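5-formaminoimidazole-4-carboxamide-1-(beta)-D-ribofuranosyl 5'-monophosphate synthetase (Methanocaldococcus jannaschii, PDB 2R7M) catalyses the ATP- and formate-dependent formylation of the purine intermediate AICAR to FAICAR without folates, a late step of de novo IMP biosynthesis in this archaeon. Local coordinates at residues L24-S29 with H92-A97; D102-S107 with G114-L119; K227-N232 with G257-V262. All blocks are in the same frame, centred on the assembly; numbering follows the deposited sequence.

Contact 1: residues L24-S29 with H92-A97. With AMP (adenosine monophosphate), chain F.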
# COMPACT_ATOMS: atom_id res chain seq x y z
N LEU A 24 1.50 25.86 -14.81
CA LEU A 24 1.66 27.07 -14.01
C LEU A 24 1.32 26.78 -12.55
O LEU A 24 0.35 26.09 -12.25
CB LEU A 24 0.77 28.19 -14.58
CG LEU A 24 0.73 29.52 -13.84
CD1 LEU A 24 2.06 30.22 -13.95
CD2 LEU A 24 -0.38 30.40 -14.41
N GLY A 25 2.12 27.31 -11.65
CA GLY A 25 1.92 27.08 -10.23
C GLY A 25 0.72 27.84 -9.69
O GLY A 25 0.87 28.90 -9.09
N SER A 26 -0.47 27.29 -9.91
CA SER A 26 -1.72 27.86 -9.42
C SER A 26 -2.89 26.99 -9.84
O SER A 26 -2.73 26.01 -10.56
CB SER A 26 -1.91 29.28 -9.95
OG SER A 26 -3.13 29.85 -9.49
N HIS A 27 -4.08 27.37 -9.38
CA HIS A 27 -5.33 26.73 -9.82
C HIS A 27 -5.53 25.28 -9.36
O HIS A 27 -6.30 25.01 -8.44
CB HIS A 27 -5.48 26.84 -11.33
CG HIS A 27 -6.87 26.55 -11.82
ND1 HIS A 27 -7.23 25.34 -12.37
CD2 HIS A 27 -7.99 27.32 -11.84
CE1 HIS A 27 -8.50 25.37 -12.71
NE2 HIS A 27 -8.99 26.56 -12.40
N THR A 28 -4.85 24.34 -10.02
CA THR A 28 -4.98 22.92 -9.73
C THR A 28 -3.62 22.22 -9.87
O THR A 28 -3.56 21.01 -10.10
CB THR A 28 -5.93 22.23 -10.74
OG1 THR A 28 -5.67 22.74 -12.05
CG2 THR A 28 -7.41 22.47 -10.38
N SER A 29 -2.54 22.98 -9.75
CA SER A 29 -1.22 22.47 -10.12
C SER A 29 -0.61 21.53 -9.08
O SER A 29 0.24 20.73 -9.40
CB SER A 29 -0.25 23.62 -10.41
OG SER A 29 0.08 24.30 -9.21
N HIS A 92 -4.82 24.92 -17.48
CA HIS A 92 -5.84 25.09 -16.46
C HIS A 92 -6.30 26.55 -16.39
O HIS A 92 -5.70 27.43 -17.01
CB HIS A 92 -5.35 24.57 -15.11
CG HIS A 92 -4.12 25.26 -14.59
ND1 HIS A 92 -4.03 26.62 -14.46
CD2 HIS A 92 -2.96 24.75 -14.11
CE1 HIS A 92 -2.85 26.94 -13.94
NE2 HIS A 92 -2.19 25.82 -13.72
N GLY A 93 -7.37 26.79 -15.65
CA GLY A 93 -7.97 28.12 -15.54
C GLY A 93 -7.00 29.28 -15.46
O GLY A 93 -7.09 30.23 -16.25
N SER A 94 -6.07 29.22 -14.51
CA SER A 94 -5.12 30.30 -14.27
C SER A 94 -4.13 30.49 -15.41
O SER A 94 -3.73 31.62 -15.72
CB SER A 94 -4.34 30.07 -12.98
OG SER A 94 -5.06 30.50 -11.85
N PHE A 95 -3.70 29.38 -16.02
CA PHE A 95 -2.71 29.43 -17.08
C PHE A 95 -3.26 30.17 -18.28
O PHE A 95 -2.58 31.00 -18.88
CB PHE A 95 -2.28 28.02 -17.49
CG PHE A 95 -1.55 27.97 -18.79
CD1 PHE A 95 -0.23 28.39 -18.88
CD2 PHE A 95 -2.19 27.53 -19.94
CE1 PHE A 95 0.45 28.35 -20.08
CE2 PHE A 95 -1.52 27.49 -21.15
CZ PHE A 95 -0.20 27.91 -21.22
N ILE A 96 -4.50 29.85 -18.63
CA ILE A 96 -5.16 30.46 -19.76
C ILE A 96 -5.34 31.97 -19.54
O ILE A 96 -5.12 32.76 -20.45
CB ILE A 96 -6.50 29.78 -20.07
CG1 ILE A 96 -6.26 28.29 -20.33
CG2 ILE A 96 -7.17 30.42 -21.28
CD1 ILE A 96 -7.53 27.48 -20.53
N ALA A 97 -5.70 32.36 -18.33
CA ALA A 97 -5.90 33.77 -18.01
C ALA A 97 -4.60 34.58 -18.07
O ALA A 97 -4.55 35.63 -18.71
CB ALA A 97 -6.56 33.92 -16.64
P AMP F . -7.47 32.03 -9.91
O1P AMP F . -8.23 33.34 -9.86
O2P AMP F . -6.14 32.13 -10.62
O3P AMP F . -7.41 31.29 -8.60
O5' AMP F . -8.37 31.05 -10.83
C5' AMP F . -8.75 31.38 -12.16
C4' AMP F . -10.22 31.04 -12.40
O4' AMP F . -10.47 29.63 -12.26
C3' AMP F . -11.17 31.74 -11.43
O3' AMP F . -11.71 32.91 -12.03
C2' AMP F . -12.27 30.73 -11.14
O2' AMP F . -13.41 30.93 -11.98
C1' AMP F . -11.66 29.39 -11.50
N9 AMP F . -11.33 28.68 -10.24
C8 AMP F . -10.17 28.79 -9.57
N7 AMP F . -10.17 28.02 -8.47
C5 AMP F . -11.35 27.39 -8.41
C6 AMP F . -11.99 26.42 -7.49
N6 AMP F . -11.34 25.99 -6.38
N1 AMP F . -13.25 26.01 -7.79
C2 AMP F . -13.90 26.45 -8.89
N3 AMP F . -13.37 27.33 -9.76
C4 AMP F . -12.12 27.83 -9.58

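Contact 2: residues D102-S107 with G114-L119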
# COMPACT_ATOMS: atom_id res chain seq x y z
N ASP A 102 -5.82 34.20 -26.56
CA ASP A 102 -5.39 34.39 -27.94
C ASP A 102 -3.95 33.92 -28.12
O ASP A 102 -3.63 33.25 -29.10
CB ASP A 102 -5.53 35.86 -28.36
CG ASP A 102 -6.81 36.12 -29.14
OD1 ASP A 102 -7.89 36.20 -28.51
OD2 ASP A 102 -6.72 36.24 -30.38
N ASN A 103 -3.10 34.29 -27.17
CA ASN A 103 -1.74 33.79 -27.11
C ASN A 103 -1.71 32.27 -27.03
O ASN A 103 -0.86 31.63 -27.65
CB ASN A 103 -1.00 34.38 -25.92
CG ASN A 103 -0.81 35.88 -26.04
OD1 ASN A 103 -1.01 36.46 -27.10
ND2 ASN A 103 -0.42 36.52 -24.94
N VAL A 104 -2.64 31.68 -26.28
CA VAL A 104 -2.73 30.23 -26.18
C VAL A 104 -3.03 29.62 -27.54
O VAL A 104 -2.40 28.63 -27.93
CB VAL A 104 -3.82 29.78 -25.16
CG1 VAL A 104 -4.07 28.28 -25.27
CG2 VAL A 104 -3.42 30.16 -23.74
N GLU A 105 -3.96 30.22 -28.28
CA GLU A 105 -4.48 29.61 -29.51
C GLU A 105 -3.57 29.71 -30.74
O GLU A 105 -3.73 28.94 -31.69
CB GLU A 105 -5.87 30.19 -29.85
CG GLU A 105 -6.92 30.01 -28.76
CD GLU A 105 -7.51 28.61 -28.74
OE1 GLU A 105 -7.38 27.89 -29.76
OE2 GLU A 105 -8.12 28.22 -27.72
N ASN A 106 -2.63 30.66 -30.73
CA ASN A 106 -1.74 30.84 -31.89
C ASN A 106 -0.36 31.45 -31.64
O ASN A 106 0.40 31.69 -32.58
CB ASN A 106 -2.47 31.60 -33.02
CG ASN A 106 -3.43 32.64 -32.49
OD1 ASN A 106 -3.04 33.59 -31.82
ND2 ASN A 106 -4.71 32.46 -32.81
N SER A 107 -0.01 31.68 -30.38
CA SER A 107 1.28 32.26 -30.03
C SER A 107 2.05 31.40 -29.00
O SER A 107 3.20 31.72 -28.67
CB SER A 107 1.08 33.69 -29.53
OG SER A 107 2.14 34.12 -28.69
N GLY A 114 -4.68 18.01 -24.16
CA GLY A 114 -6.05 18.40 -24.47
C GLY A 114 -6.25 18.99 -25.87
O GLY A 114 -5.29 19.16 -26.62
N ASN A 115 -7.51 19.28 -26.20
CA ASN A 115 -7.88 19.92 -27.46
C ASN A 115 -7.81 21.44 -27.33
O ASN A 115 -8.68 22.07 -26.73
CB ASN A 115 -9.29 19.48 -27.89
CG ASN A 115 -9.78 20.18 -29.15
OD1 ASN A 115 -9.10 21.05 -29.69
ND2 ASN A 115 -10.97 19.81 -29.62
N ARG A 116 -6.75 22.02 -27.88
CA ARG A 116 -6.45 23.45 -27.79
C ARG A 116 -7.59 24.35 -28.26
O ARG A 116 -7.91 25.35 -27.63
CB ARG A 116 -5.19 23.74 -28.62
CG ARG A 116 -4.50 25.04 -28.30
CD ARG A 116 -3.33 25.22 -29.24
NE ARG A 116 -2.19 25.85 -28.59
CZ ARG A 116 -1.06 25.23 -28.26
NH1 ARG A 116 -0.90 23.94 -28.53
NH2 ARG A 116 -0.08 25.91 -27.67
N ARG A 117 -8.20 23.98 -29.39
CA ARG A 117 -9.27 24.78 -30.00
C ARG A 117 -10.45 24.96 -29.05
O ARG A 117 -11.06 26.03 -29.01
CB ARG A 117 -9.76 24.14 -31.30
CG ARG A 117 -8.70 23.84 -32.37
CD ARG A 117 -8.15 25.10 -33.04
NE ARG A 117 -6.92 25.56 -32.39
CZ ARG A 117 -6.30 26.69 -32.68
NH1 ARG A 117 -6.77 27.50 -33.62
NH2 ARG A 117 -5.19 27.02 -32.02
N ILE A 118 -10.77 23.92 -28.29
CA ILE A 118 -12.00 23.88 -27.51
C ILE A 118 -11.95 24.73 -26.24
O ILE A 118 -12.94 24.87 -25.55
CB ILE A 118 -12.44 22.44 -27.16
CG1 ILE A 118 -13.96 22.37 -27.01
CG2 ILE A 118 -11.73 21.94 -25.90
CD1 ILE A 118 -14.48 21.01 -26.64
N LEU A 119 -10.79 25.31 -25.95
CA LEU A 119 -10.66 26.18 -24.80
C LEU A 119 -11.41 27.50 -25.05
O LEU A 119 -11.76 28.22 -24.11
CB LEU A 119 -9.19 26.43 -24.46
CG LEU A 119 -8.38 25.20 -24.03
CD1 LEU A 119 -6.91 25.55 -23.81
CD2 LEU A 119 -8.97 24.56 -22.80

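Contact 3: residues K227-N232 with G257-V262. With AMP (adenosine monophosphate), chain E; AMP (adenosine monophosphate), chain F.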
# COMPACT_ATOMS: atom_id res chain seq x y z
N LYS A 227 -18.99 20.56 -4.33
CA LYS A 227 -19.84 21.74 -4.35
C LYS A 227 -18.97 22.96 -4.03
O LYS A 227 -18.04 22.89 -3.24
CB LYS A 227 -21.01 21.60 -3.38
CG LYS A 227 -20.64 21.74 -1.92
CD LYS A 227 -21.88 21.61 -1.04
CE LYS A 227 -21.81 22.55 0.15
NZ LYS A 227 -22.99 22.43 1.04
N ARG A 228 -19.29 24.08 -4.67
CA ARG A 228 -18.58 25.33 -4.46
C ARG A 228 -18.79 25.88 -3.06
O ARG A 228 -19.83 25.67 -2.43
CB ARG A 228 -19.02 26.38 -5.48
CG ARG A 228 -19.00 25.93 -6.91
CD ARG A 228 -17.60 25.49 -7.31
NE ARG A 228 -17.41 25.56 -8.76
CZ ARG A 228 -16.69 24.69 -9.47
NH1 ARG A 228 -16.11 23.66 -8.87
NH2 ARG A 228 -16.57 24.84 -10.78
N TYR A 229 -17.78 26.61 -2.59
CA TYR A 229 -17.83 27.32 -1.33
C TYR A 229 -17.52 28.76 -1.70
O TYR A 229 -16.37 29.11 -1.99
CB TYR A 229 -16.78 26.75 -0.37
CG TYR A 229 -17.04 27.00 1.09
CD1 TYR A 229 -18.33 27.16 1.57
CD2 TYR A 229 -15.99 27.04 1.99
CE1 TYR A 229 -18.56 27.37 2.92
CE2 TYR A 229 -16.21 27.24 3.34
CZ TYR A 229 -17.51 27.41 3.79
OH TYR A 229 -17.75 27.63 5.12
N GLU A 230 -18.56 29.59 -1.73
CA GLU A 230 -18.43 30.93 -2.29
C GLU A 230 -18.65 32.05 -1.26
O GLU A 230 -19.46 31.93 -0.36
CB GLU A 230 -19.37 31.07 -3.48
CG GLU A 230 -18.94 30.18 -4.64
CD GLU A 230 -20.01 30.00 -5.69
OE1 GLU A 230 -21.21 30.04 -5.35
OE2 GLU A 230 -19.64 29.79 -6.86
N SER A 231 -17.89 33.12 -1.41
CA SER A 231 -18.00 34.27 -0.52
C SER A 231 -18.47 35.46 -1.36
O SER A 231 -18.00 35.63 -2.48
CB SER A 231 -16.64 34.54 0.13
OG SER A 231 -16.74 35.37 1.28
N ASN A 232 -19.36 36.30 -0.84
CA ASN A 232 -19.80 36.25 0.56
C ASN A 232 -21.01 35.37 0.80
O ASN A 232 -21.42 35.17 1.94
CB ASN A 232 -20.03 37.67 1.11
CG ASN A 232 -21.36 38.31 0.62
OD1 ASN A 232 -22.14 37.71 -0.13
ND2 ASN A 232 -21.60 39.54 1.07
N GLY A 257 -13.28 28.13 -2.39
CA GLY A 257 -12.93 26.76 -2.02
C GLY A 257 -14.00 25.76 -2.40
O GLY A 257 -14.96 26.11 -3.08
N ASN A 258 -13.81 24.52 -1.96
CA ASN A 258 -14.70 23.43 -2.36
C ASN A 258 -14.92 22.39 -1.27
O ASN A 258 -14.13 22.22 -0.36
CB ASN A 258 -14.17 22.73 -3.63
CG ASN A 258 -13.52 23.70 -4.60
OD1 ASN A 258 -12.42 24.20 -4.35
ND2 ASN A 258 -14.17 23.94 -5.73
N ILE A 259 -16.05 21.71 -1.39
CA ILE A 259 -16.49 20.76 -0.41
C ILE A 259 -16.87 19.51 -1.18
O ILE A 259 -17.48 19.62 -2.24
CB ILE A 259 -17.69 21.33 0.38
CG1 ILE A 259 -17.28 22.58 1.20
CG2 ILE A 259 -18.28 20.30 1.27
CD1 ILE A 259 -18.48 23.29 1.83
N PRO A 260 -16.46 18.33 -0.68
CA PRO A 260 -16.81 17.05 -1.32
C PRO A 260 -18.26 16.62 -1.14
O PRO A 260 -18.87 16.82 -0.08
CB PRO A 260 -15.87 16.03 -0.66
CG PRO A 260 -15.26 16.71 0.55
CD PRO A 260 -15.58 18.17 0.50
N VAL A 261 -18.80 15.99 -2.18
CA VAL A 261 -20.17 15.53 -2.16
C VAL A 261 -20.25 14.28 -3.03
O VAL A 261 -19.41 14.08 -3.90
CB VAL A 261 -21.13 16.65 -2.67
CG1 VAL A 261 -20.96 16.88 -4.17
CG2 VAL A 261 -22.58 16.33 -2.33
N VAL A 262 -21.23 13.43 -2.76
CA VAL A 262 -21.50 12.30 -3.62
C VAL A 262 -22.95 12.43 -4.05
O VAL A 262 -23.77 12.96 -3.31
CB VAL A 262 -21.24 10.91 -2.91
CG1 VAL A 262 -19.72 10.69 -2.69
CG2 VAL A 262 -21.97 10.82 -1.58
P AMP E . -20.91 31.27 -12.52
O1P AMP E . -19.98 30.08 -12.48
O2P AMP E . -20.24 32.61 -12.40
O3P AMP E . -21.98 31.13 -13.57
O5' AMP E . -21.77 31.20 -11.17
C5' AMP E . -21.25 31.65 -9.92
C4' AMP E . -22.14 31.01 -8.87
O4' AMP E . -23.47 31.56 -8.95
C3' AMP E . -22.31 29.52 -9.12
O3' AMP E . -21.27 28.72 -8.54
C2' AMP E . -23.66 29.24 -8.49
O2' AMP E . -23.52 28.94 -7.10
C1' AMP E . -24.44 30.54 -8.69
N9 AMP E . -25.27 30.36 -9.90
C8 AMP E . -24.82 30.45 -11.16
N7 AMP E . -25.81 30.20 -12.05
C5 AMP E . -26.93 29.94 -11.34
C6 AMP E . -28.34 29.63 -11.66
N6 AMP E . -28.75 29.51 -12.94
N1 AMP E . -29.18 29.43 -10.62
C2 AMP E . -28.77 29.53 -9.34
N3 AMP E . -27.51 29.82 -8.98
C4 AMP E . -26.56 30.03 -9.92
P AMP F . -7.47 32.03 -9.91
O1P AMP F . -8.23 33.34 -9.86
O2P AMP F . -6.14 32.13 -10.62
O3P AMP F . -7.41 31.29 -8.60
O5' AMP F . -8.37 31.05 -10.83
C5' AMP F . -8.75 31.38 -12.16
C4' AMP F . -10.22 31.04 -12.40
O4' AMP F . -10.47 29.63 -12.26
C3' AMP F . -11.17 31.74 -11.43
O3' AMP F . -11.71 32.91 -12.03
C2' AMP F . -12.27 30.73 -11.14
O2' AMP F . -13.41 30.93 -11.98
C1' AMP F . -11.66 29.39 -11.50
N9 AMP F . -11.33 28.68 -10.24
C8 AMP F . -10.17 28.79 -9.57
N7 AMP F . -10.17 28.02 -8.47
C5 AMP F . -11.35 27.39 -8.41
C6 AMP F . -11.99 26.42 -7.49
N6 AMP F . -11.34 25.99 -6.38
N1 AMP F . -13.25 26.01 -7.79
C2 AMP F . -13.90 26.45 -8.89
N3 AMP F . -13.37 27.33 -9.76
C4 AMP F . -12.12 27.83 -9.58

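Contact 1: residues L24-S29 with H92-A97
At the end of strand 20-24, L24 meets the 92-97 segment twice. Its carbonyl O accepts a 2.9 Å hydrogen bond from H92 NE2, nearly straight at 163° and lying in the imidazole plane, while L24 CD2 rests 3.7 Å from F95 CA. S26 OG lies 3.1 Å from S94 OG, a hydroxyl pair that is less certain because S94 OG sits too near the modelled AMP phosphate. H27 reaches inward with CG anti to the backbone N (chi1 -165°). This lays its CB over the H92 ring, 3.7 Å from the centroid, and sets its own ring against the helix start, with G93 CA over its face at 3.8 Å. The absence of a side chain at G93 permits this approach, since a CB there would collide with H27 NE2. T28 OG1 shares a 3.0 Å hydrogen bond with H27 ND1, limiting the turning of that imidazole. Replacing H92 by alanine is likely to leave L24 O without its donor and open a gap under H27 CB. H27 and S94 belong to the AICAR site, where AMP is bound; the loop after a parallel strand, facing a helix N terminus beside the phosphate, is consistent with a Rossmann-like nucleotide site.

Contact 2: residues D102-S107 with G114-L119
E105 and R116 have the closest CA atoms of the contact, 6.7 Å apart, and the tight part is built around them. R116 starts out with CG anti to the backbone N (chi1 -162°) and bends at chi3, which brings its NE to V104 O in a 2.9 Å hydrogen bond. At 179° the bond is straight, and V104 O lies in the guanidinium plane at its edge, which helps fix the rotation of that flat group. The far end of R116 is held from outside the two segments, NH1 by a salt bridge to the C-terminal carboxylate of S361. Beside this polar grip, V104 CG1 packs 4.2 Å from L119 CD1, and L119 CB approaches E105 OE2 to 3.9 Å. E105 is bent at chi2, which folds its carboxylate back toward the other segment. OE2 comes 2.9 Å from R116 O; both are acceptors, so this proximity is no hydrogen bond in the model.

The looser side is R117, which is partly exposed. R117 sets out away from helix 101-106, yet bends at chi2 and chi3 curl the chain back until NH2 reaches E105 O. That bond is modelled as very short, so its exact length deserves little weight. E105 OE1 sits over one face of the R117 guanidinium, 3.3 Å from NH2, with the carboxylate and guanidinium planes 67° apart. The salt bridge is thus electrostatic, with no N-H directed at the oxygen. The contrast is between one in-plane, straight bond on the buried side and one out-of-plane ion pair at the margin. The straight R116 bond to a carbonyl of helix 101-106, with the R117 ion pair beside it, ties that helix to the connection leading into helix 120-123, within an N-terminal region of Rossmann-like family.

Contact 3: residues K227-N232 with G257-V262
Backbone hydrogen bonding joins K227 to I259 across an antiparallel pair of strands. K227 N donates to I259 O at 2.7 Å, and I259 N returns a bond to K227 O at 3.0 Å. The next hydrogen-bonded pair, Y229 with G257, is less regular: Y229 N to G257 O measures 2.9 Å, with the donor above the carbonyl plane, and the return bond from G257 N to Y229 O is weak. R228 and N258 form the non-hydrogen-bonded pair between them. The short segment axes run at 142°.

Apolar contacts occupy the face bearing K227, Y229 and I259. I259 CD1 lies over the Y229 ring as a CH-pi contact, 4.1 Å from its centroid, and K227 runs alongside I259, its CG 3.8 Å from I259 CB.

Ligand contacts occupy the opposite face, that of R228 and N258. N258, an AICAR-site residue, reads the adenine edge of the AMP bound there through two nearly straight bonds: OD1 accepts from N6, and ND2 donates to N1 at 3.1 Å. The C2 edge of the same base points at the face of the R228 guanidinium, C2 over its centre and 3.3 Å from CZ; the bend at chi2 helps bring the group there, and salt bridges to D226 and D316 hold its ends. Beyond the paired residues, E230, an ATP-site residue, grips a second AMP by the ribose: OE2 accepts from O3' at 2.6 Å and OE1 from O2', with OE1 also salt-bridged to R238 of the third subunit.

Strand 253-263 is outermost in the five-stranded antiparallel sheet within the chain, with 219-230 between it and 205-214. G257 and N258 pair with a strand of the second subunit and V262 with one of the third, continuing the sheet across both interfaces.

Overall arrangement
From the N terminus, the chain first closes contact 1, bringing the loop after strand 20-24 to helix 93-99 at the ends of neighbouring strands 20-24 and 87-89. Contact 2 follows in series, a short closure of helix 101-106 onto the segment before helix 120-123. I96 CD1 lies 3.9 Å from L119 CD1, and F95 packs on V104, which joins helix 93-99 to helix 101-106. Contact 3 closes last, joining adjacent strands of the ATP-grasp region; none nests or crosses another. It does not touch contact 1, yet both reach one AMP, contact 1 alongside its ribose and phosphate, contact 3 at the N1/N6 edge of its base. Contact 2's centre is about 29 Å from contact 3's.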